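Local coordinates for protein DNA polymerase (PDB 5MDN) that probably catalyses the extension of DNA from deoxyribonucleoside triphosphates, releasing diphosphate, as a family B DNA polymerase of a hyperthermophilic archaeon, at residues K315-E318 and Y319-P323; Y558-T561 and D562-F565; V576-V579 and E580-G584. One frame throughout, in Å; residues are numbered along the deposited sequence.

Contact 1: residues K315-E318 and Y319-P323; sequences KVYE and YWNDP
Y317 and N321 are joined through their backbones: N321 N gives its hydrogen to Y317 O at 2.9 Å. The same oxygen takes a weak bond from W320 N at 3.0 Å, and W320 N also leans weakly on V316 O, one N-H shared between two acceptors in this helical turn. Y319 CD1 lies 3.1 Å from K315 O. The charged side chains pair: with its CG anti to the backbone N (chi1 -174°) and the chain extended beyond, E318 runs back to K315, and K315 NZ forms a weak salt bridge to E318 OE2 at 3.3 Å. The CB of E318 sits 4.1 Å above the centre of the Y317 ring. Broad rings let Y319 and W320 take up cations as cation-pi pairs: K325, just before helix 326-356, and R326, at its start, respectively. D322 suits the point where the turn ends, since its OD1 accepts a hydrogen bond from A324 N. Buried V316, compact and apolar, lies about 5 Å from a bound magnesium ion, its side chain about 9 Å from that of D169, a magnesium-binding residue of the exonuclease domain. Two of the three backbone bonds are weak, Y317 O accepts two N-H groups, and polar side-chain ends mostly find partners nearby.

Contact 2: residues Y558-T561 and D562-F565; sequences YGDT and DSLF
Y558 and F565 form an antiparallel hydrogen-bonded pair, in which F565 N reaches Y558 O at 2.6 Å, while the return bond from Y558 N to F565 O is long and weak. Nearer the turn, D560 N gives to S563 O at 2.7 Å. Between them G559 faces L564 as a non-hydrogen-bonded pair at a CA-CA distance of 3.8 Å, where a residue without a side chain suits the close approach. These residues make the YGDTD hairpin of strands 556-560 and 563-567, the family B signature which, in relatives, carries acidic residues of the polymerase active site in the palm.

Polar side chains gather at the turn. Chi1 of 61° folds the D560 carboxylate back over the turn, where its OD1 accepts from both S563 N (2.9 Å) and S563 OG (3.2 Å), the hydroxyl arriving on the syn side. Y558 OH meets D560 OD2 at 2.7 Å from above the carboxylate plane. T561 OG1 bonds to A403 O, just before strand 404-406.

Aromatic contact covers the other end. The Y558 edge, through CD2, points into the face of F565, planes 73° apart; Y605 adds another edge-to-face partner to F565.

Contact 3: residues V576-V579 and E580-G584; sequences VKYV and EERHG
V576 to E580, K577 to E581, Y578 to R582 and V579 to H583 are linked by successive i to i+4 backbone bonds, the tightest being R582 N to Y578 O at 2.7 Å, until G584, its N bonded to E580 O at 2.8 Å, leaves the helix with positive phi, a conformation that costs a residue without CB little. One turn apart, Y578 and R582 lie side by side and point the same way. The CB of R582 rides over one face of the tyrosine ring, 4.0 Å from its centroid and 17° off the normal, a CH-pi contact. The CG of R582 stands anti to its backbone N (chi1 175°), and a bend at chi2 brings that CG to 3.7 Å from Y578 CZ and leaves the guanidinium perpendicular to the ring. Here helix 572-583 is amphipathic, resting one side on helix 528-551: V579 and H583 both pack on V545, and branched, apolar V579 fits that buried side. D544 of the same long helix accepts a hydrogen bond from Y578 OH and has a long, weak ion pair with R582; Y548 stacks on the Y578 ring. Replacing Y578 by alanine removes ring and hydroxyl, and is likely to leave D544 OD1 without this donor, Y548 without its stacking partner and the R582 chain freer to turn. H583 follows R582 closely, its NE2 4.0 Å above the centre of the guanidinium plane. On the solvent side K577 and E581, long and charged, cross loosely: K577 NZ stays 5.2 Å from E581 OE2, close enough for at most a weak attraction.

Overall arrangement
Contact 2 is the buried one, contact 1 is partly buried, and contact 3 lies at the surface. Contacts 2 and 3 belong to the polymerase family region and follow each other in the chain, strand 563-567 leading to helix 572-583; their centres are 16 Å apart and their nearest atoms about 8 Å, so they do not touch. Contact 1 lies close to a bound magnesium ion and to D169 of the exonuclease domain, its centre about 50 Å from that of contact 2 and across the chain's centre from contact 3. Chemistry follows place: a hairpin with a carboxylate gripped by serine and tyrosine, and an aromatic pair; a regular helix with charged outer residues; and a weakly bonded turn with one weak salt bridge.

Contact 1: residues K315-E318 and Y319-P323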
loop_
_atom_site.group_PDB
_atom_site.type_symbol
_atom_site.label_atom_id
_atom_site.label_comp_id
_atom_site.label_asym_id
_atom_site.label_seq_id
_atom_site.Cartn_x
_atom_site.Cartn_y
_atom_site.Cartn_z
ATOM N N LYS A 315 -1.508 26.153 -8.964
ATOM C CA LYS A 315 -0.996 27.511 -9.134
ATOM C C LYS A 315 0.292 27.721 -8.344
ATOM O O LYS A 315 0.422 28.671 -7.568
ATOM C CB LYS A 315 -2.034 28.551 -8.720
ATOM C CG LYS A 315 -3.360 28.437 -9.443
ATOM C CD LYS A 315 -4.298 29.566 -9.044
ATOM C CE LYS A 315 -4.675 30.425 -10.240
ATOM N NZ LYS A 315 -5.602 31.527 -9.864
ATOM N N VAL A 316 1.279 26.843 -8.530
ATOM C CA VAL A 316 2.582 27.132 -7.941
ATOM C C VAL A 316 3.375 28.080 -8.836
ATOM O O VAL A 316 4.228 28.830 -8.347
ATOM C CB VAL A 316 3.375 25.845 -7.645
ATOM C CG1 VAL A 316 2.464 24.763 -7.092
ATOM C CG2 VAL A 316 4.114 25.366 -8.874
ATOM N N TYR A 317 3.127 28.054 -10.151
ATOM C CA TYR A 317 3.757 29.025 -11.040
ATOM C C TYR A 317 3.355 30.445 -10.662
ATOM O O TYR A 317 4.189 31.356 -10.661
ATOM C CB TYR A 317 3.393 28.723 -12.496
ATOM C CG TYR A 317 1.988 29.133 -12.893
ATOM C CD1 TYR A 317 0.905 28.299 -12.651
ATOM C CD2 TYR A 317 1.748 30.353 -13.516
ATOM C CE1 TYR A 317 -0.378 28.670 -13.010
ATOM C CE2 TYR A 317 0.469 30.732 -13.878
ATOM C CZ TYR A 317 -0.592 29.888 -13.624
ATOM O OH TYR A 317 -1.867 30.262 -13.984
ATOM N N GLU A 318 2.076 30.648 -10.336
ATOM C CA GLU A 318 1.589 31.984 -10.010
ATOM C C GLU A 318 2.256 32.521 -8.748
ATOM O O GLU A 318 2.652 33.692 -8.698
ATOM C CB GLU A 318 0.065 31.958 -9.903
ATOM C CG GLU A 318 -0.579 33.310 -9.697
ATOM C CD GLU A 318 -2.040 33.304 -10.109
ATOM O OE1 GLU A 318 -2.285 33.292 -11.336
ATOM O OE2 GLU A 318 -2.932 33.300 -9.235
ATOM N N TYR A 319 2.385 31.682 -7.717
ATOM C CA TYR A 319 3.079 32.103 -6.506
ATOM C C TYR A 319 4.583 32.233 -6.719
ATOM O O TYR A 319 5.262 32.849 -5.890
ATOM C CB TYR A 319 2.797 31.124 -5.363
ATOM C CG TYR A 319 1.420 31.263 -4.745
ATOM C CD1 TYR A 319 0.272 30.995 -5.481
ATOM C CD2 TYR A 319 1.268 31.662 -3.422
ATOM C CE1 TYR A 319 -0.986 31.124 -4.917
ATOM C CE2 TYR A 319 0.016 31.795 -2.851
ATOM C CZ TYR A 319 -1.107 31.523 -3.603
ATOM O OH TYR A 319 -2.354 31.652 -3.038
ATOM N N TRP A 320 5.116 31.669 -7.803
ATOM C CA TRP A 320 6.544 31.716 -8.096
ATOM C C TRP A 320 6.940 32.969 -8.869
ATOM O O TRP A 320 8.016 33.527 -8.630
ATOM C CB TRP A 320 6.954 30.463 -8.874
ATOM C CG TRP A 320 8.399 30.404 -9.269
ATOM C CD1 TRP A 320 8.904 30.491 -10.534
ATOM C CD2 TRP A 320 9.526 30.233 -8.398
ATOM N NE1 TRP A 320 10.273 30.384 -10.506
ATOM C CE2 TRP A 320 10.680 30.227 -9.206
ATOM C CE3 TRP A 320 9.670 30.092 -7.015
ATOM C CZ2 TRP A 320 11.961 30.081 -8.678
ATOM C CZ3 TRP A 320 10.944 29.943 -6.493
ATOM C CH2 TRP A 320 12.071 29.937 -7.323
ATOM N N ASN A 321 6.094 33.420 -9.796
ATOM C CA ASN A 321 6.351 34.626 -10.571
ATOM C C ASN A 321 5.894 35.893 -9.855
ATOM O O ASN A 321 5.773 36.947 -10.494
ATOM C CB ASN A 321 5.683 34.528 -11.946
ATOM C CG ASN A 321 5.934 33.197 -12.625
ATOM O OD1 ASN A 321 5.000 32.502 -13.022
ATOM N ND2 ASN A 321 7.204 32.837 -12.768
ATOM N N ASP A 322 5.643 35.817 -8.553
ATOM C CA ASP A 322 5.157 36.953 -7.774
ATOM C C ASP A 322 5.975 37.027 -6.492
ATOM O O ASP A 322 5.771 36.192 -5.586
ATOM C CB ASP A 322 3.667 36.810 -7.472
ATOM C CG ASP A 322 3.049 38.085 -6.914
ATOM O OD1 ASP A 322 3.777 38.906 -6.317
ATOM O OD2 ASP A 322 1.824 38.267 -7.078
ATOM N N PRO A 323 6.901 37.981 -6.372
ATOM C CA PRO A 323 7.726 38.055 -5.154
ATOM C C PRO A 323 6.929 38.274 -3.879
ATOM O O PRO A 323 7.465 38.043 -2.788
ATOM C CB PRO A 323 8.657 39.243 -5.436
ATOM C CG PRO A 323 8.726 39.317 -6.927
ATOM C CD PRO A 323 7.357 38.921 -7.410
#

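Contact 2: residues Y558-T561 and D562-F565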
loop_
_atom_site.group_PDB
_atom_site.type_symbol
_atom_site.label_atom_id
_atom_site.label_comp_id
_atom_site.label_asym_id
_atom_site.label_seq_id
_atom_site.Cartn_x
_atom_site.Cartn_y
_atom_site.Cartn_z
ATOM N N TYR A 558 -25.122 -3.458 12.184
ATOM C CA TYR A 558 -24.466 -3.938 10.978
ATOM C C TYR A 558 -23.562 -5.101 11.343
ATOM O O TYR A 558 -23.010 -5.153 12.444
ATOM C CB TYR A 558 -23.668 -2.812 10.302
ATOM C CG TYR A 558 -22.743 -3.257 9.189
ATOM C CD1 TYR A 558 -23.195 -3.337 7.879
ATOM C CD2 TYR A 558 -21.412 -3.569 9.444
ATOM C CE1 TYR A 558 -22.355 -3.734 6.857
ATOM C CE2 TYR A 558 -20.565 -3.967 8.429
ATOM C CZ TYR A 558 -21.041 -4.048 7.137
ATOM O OH TYR A 558 -20.201 -4.442 6.122
ATOM N N GLY A 559 -23.429 -6.044 10.415
ATOM C CA GLY A 559 -22.518 -7.150 10.614
ATOM C C GLY A 559 -22.128 -7.833 9.322
ATOM O O GLY A 559 -22.979 -8.378 8.614
ATOM N N ASP A 560 -20.843 -7.811 9.007
ATOM C CA ASP A 560 -20.303 -8.548 7.877
ATOM C C ASP A 560 -19.269 -9.558 8.372
ATOM O O ASP A 560 -19.063 -9.736 9.577
ATOM C CB ASP A 560 -19.737 -7.592 6.820
ATOM C CG ASP A 560 -18.613 -6.734 7.344
ATOM O OD1 ASP A 560 -18.277 -6.852 8.536
ATOM O OD2 ASP A 560 -18.057 -5.943 6.559
ATOM N N THR A 561 -18.632 -10.235 7.417
ATOM C CA THR A 561 -17.720 -11.327 7.741
ATOM C C THR A 561 -16.571 -10.893 8.649
ATOM O O THR A 561 -16.104 -11.690 9.472
ATOM C CB THR A 561 -17.175 -11.942 6.451
ATOM O OG1 THR A 561 -17.742 -11.266 5.321
ATOM C CG2 THR A 561 -17.520 -13.423 6.386
ATOM N N ASP A 562 -16.094 -9.653 8.525
ATOM C CA ASP A 562 -14.918 -9.222 9.272
ATOM C C ASP A 562 -15.224 -8.330 10.476
ATOM O O ASP A 562 -14.328 -8.115 11.304
ATOM C CB ASP A 562 -13.915 -8.529 8.329
ATOM C CG ASP A 562 -14.468 -7.262 7.703
ATOM O OD1 ASP A 562 -15.681 -7.009 7.853
ATOM O OD2 ASP A 562 -13.686 -6.522 7.055
ATOM N N SER A 563 -16.438 -7.796 10.598
ATOM C CA SER A 563 -16.771 -6.958 11.747
ATOM C C SER A 563 -18.284 -6.875 11.904
ATOM O O SER A 563 -19.044 -7.217 10.995
ATOM C CB SER A 563 -16.173 -5.551 11.609
ATOM O OG SER A 563 -16.714 -4.880 10.488
ATOM N N LEU A 564 -18.715 -6.445 13.089
ATOM C CA LEU A 564 -20.109 -6.072 13.292
ATOM C C LEU A 564 -20.188 -4.819 14.155
ATOM O O LEU A 564 -19.382 -4.631 15.071
ATOM C CB LEU A 564 -20.936 -7.221 13.907
ATOM C CG LEU A 564 -20.509 -8.077 15.105
ATOM C CD1 LEU A 564 -20.429 -7.292 16.404
ATOM C CD2 LEU A 564 -21.473 -9.244 15.257
ATOM N N PHE A 565 -21.153 -3.960 13.842
ATOM C CA PHE A 565 -21.356 -2.704 14.553
ATOM C C PHE A 565 -22.458 -2.905 15.584
ATOM O O PHE A 565 -23.521 -3.442 15.261
ATOM C CB PHE A 565 -21.738 -1.569 13.596
ATOM C CG PHE A 565 -20.656 -1.178 12.607
ATOM C CD1 PHE A 565 -19.711 -2.089 12.159
ATOM C CD2 PHE A 565 -20.607 0.116 12.113
ATOM C CE1 PHE A 565 -18.737 -1.718 11.250
ATOM C CE2 PHE A 565 -19.635 0.493 11.206
ATOM C CZ PHE A 565 -18.699 -0.424 10.774
#

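Contact 3: residues V576-V579 and E580-G584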
loop_
_atom_site.group_PDB
_atom_site.type_symbol
_atom_site.label_atom_id
_atom_site.label_comp_id
_atom_site.label_asym_id
_atom_site.label_seq_id
_atom_site.Cartn_x
_atom_site.Cartn_y
_atom_site.Cartn_z
ATOM N N VAL A 576 -17.958 -9.620 24.357
ATOM C CA VAL A 576 -16.568 -9.858 23.982
ATOM C C VAL A 576 -15.995 -11.025 24.775
ATOM O O VAL A 576 -15.325 -11.905 24.221
ATOM C CB VAL A 576 -15.734 -8.579 24.181
ATOM C CG1 VAL A 576 -14.257 -8.858 23.942
ATOM C CG2 VAL A 576 -16.228 -7.474 23.262
ATOM N N LYS A 577 -16.248 -11.048 26.085
ATOM C CA LYS A 577 -15.778 -12.154 26.910
ATOM C C LYS A 577 -16.450 -13.465 26.521
ATOM O O LYS A 577 -15.869 -14.540 26.711
ATOM C CB LYS A 577 -16.002 -11.824 28.386
ATOM C CG LYS A 577 -15.116 -12.602 29.345
ATOM C CD LYS A 577 -15.203 -12.025 30.750
ATOM C CE LYS A 577 -14.189 -12.672 31.679
ATOM N NZ LYS A 577 -13.915 -11.818 32.868
ATOM N N TYR A 578 -17.673 -13.398 25.986
ATOM C CA TYR A 578 -18.344 -14.596 25.487
ATOM C C TYR A 578 -17.587 -15.198 24.308
ATOM O O TYR A 578 -17.319 -16.403 24.281
ATOM C CB TYR A 578 -19.785 -14.261 25.095
ATOM C CG TYR A 578 -20.482 -15.320 24.268
ATOM C CD1 TYR A 578 -21.023 -16.454 24.862
ATOM C CD2 TYR A 578 -20.621 -15.172 22.893
ATOM C CE1 TYR A 578 -21.667 -17.420 24.106
ATOM C CE2 TYR A 578 -21.264 -16.129 22.132
ATOM C CZ TYR A 578 -21.786 -17.251 22.742
ATOM O OH TYR A 578 -22.426 -18.205 21.985
ATOM N N VAL A 579 -17.231 -14.367 23.324
ATOM C CA VAL A 579 -16.577 -14.872 22.119
ATOM C C VAL A 579 -15.218 -15.479 22.446
ATOM O O VAL A 579 -14.789 -16.445 21.802
ATOM C CB VAL A 579 -16.459 -13.749 21.069
ATOM C CG1 VAL A 579 -15.852 -14.278 19.779
ATOM C CG2 VAL A 579 -17.821 -13.133 20.795
ATOM N N GLU A 580 -14.523 -14.939 23.450
ATOM C CA GLU A 580 -13.263 -15.538 23.876
ATOM C C GLU A 580 -13.495 -16.908 24.507
ATOM O O GLU A 580 -12.849 -17.892 24.133
ATOM C CB GLU A 580 -12.544 -14.607 24.851
ATOM C CG GLU A 580 -11.018 -14.700 24.811
ATOM C CD GLU A 580 -10.497 -16.091 25.124
ATOM O OE1 GLU A 580 -10.642 -16.530 26.284
ATOM O OE2 GLU A 580 -9.946 -16.743 24.207
ATOM N N GLU A 581 -14.404 -16.987 25.480
ATOM C CA GLU A 581 -14.637 -18.250 26.175
ATOM C C GLU A 581 -15.303 -19.275 25.259
ATOM O O GLU A 581 -14.938 -20.455 25.270
ATOM C CB GLU A 581 -15.472 -18.004 27.430
ATOM C CG GLU A 581 -14.725 -17.227 28.506
ATOM C CD GLU A 581 -15.542 -17.022 29.765
ATOM O OE1 GLU A 581 -16.691 -17.507 29.817
ATOM O OE2 GLU A 581 -15.034 -16.374 30.706
ATOM N N ARG A 582 -16.277 -18.841 24.458
ATOM C CA ARG A 582 -17.027 -19.762 23.606
ATOM C C ARG A 582 -16.247 -20.159 22.359
ATOM O O ARG A 582 -16.178 -21.343 22.014
ATOM C CB ARG A 582 -18.362 -19.125 23.210
ATOM C CG ARG A 582 -19.208 -19.923 22.222
ATOM C CD ARG A 582 -19.444 -21.366 22.613
ATOM N NE ARG A 582 -19.751 -22.178 21.436
ATOM C CZ ARG A 582 -20.925 -22.186 20.809
ATOM N NH1 ARG A 582 -21.919 -21.421 21.240
ATOM N NH2 ARG A 582 -21.104 -22.957 19.744
ATOM N N HIS A 583 -15.651 -19.187 21.671
ATOM C CA HIS A 583 -15.035 -19.444 20.381
ATOM C C HIS A 583 -13.515 -19.346 20.386
ATOM O O HIS A 583 -12.890 -19.676 19.371
ATOM C CB HIS A 583 -15.611 -18.485 19.330
ATOM C CG HIS A 583 -17.031 -18.784 18.964
ATOM N ND1 HIS A 583 -18.075 -17.938 19.274
ATOM C CD2 HIS A 583 -17.584 -19.845 18.329
ATOM C CE1 HIS A 583 -19.207 -18.459 18.837
ATOM N NE2 HIS A 583 -18.937 -19.616 18.259
ATOM N N GLY A 584 -12.905 -18.913 21.486
ATOM C CA GLY A 584 -11.460 -18.786 21.524
ATOM C C GLY A 584 -10.914 -17.718 20.607
ATOM O O GLY A 584 -9.786 -17.844 20.120
#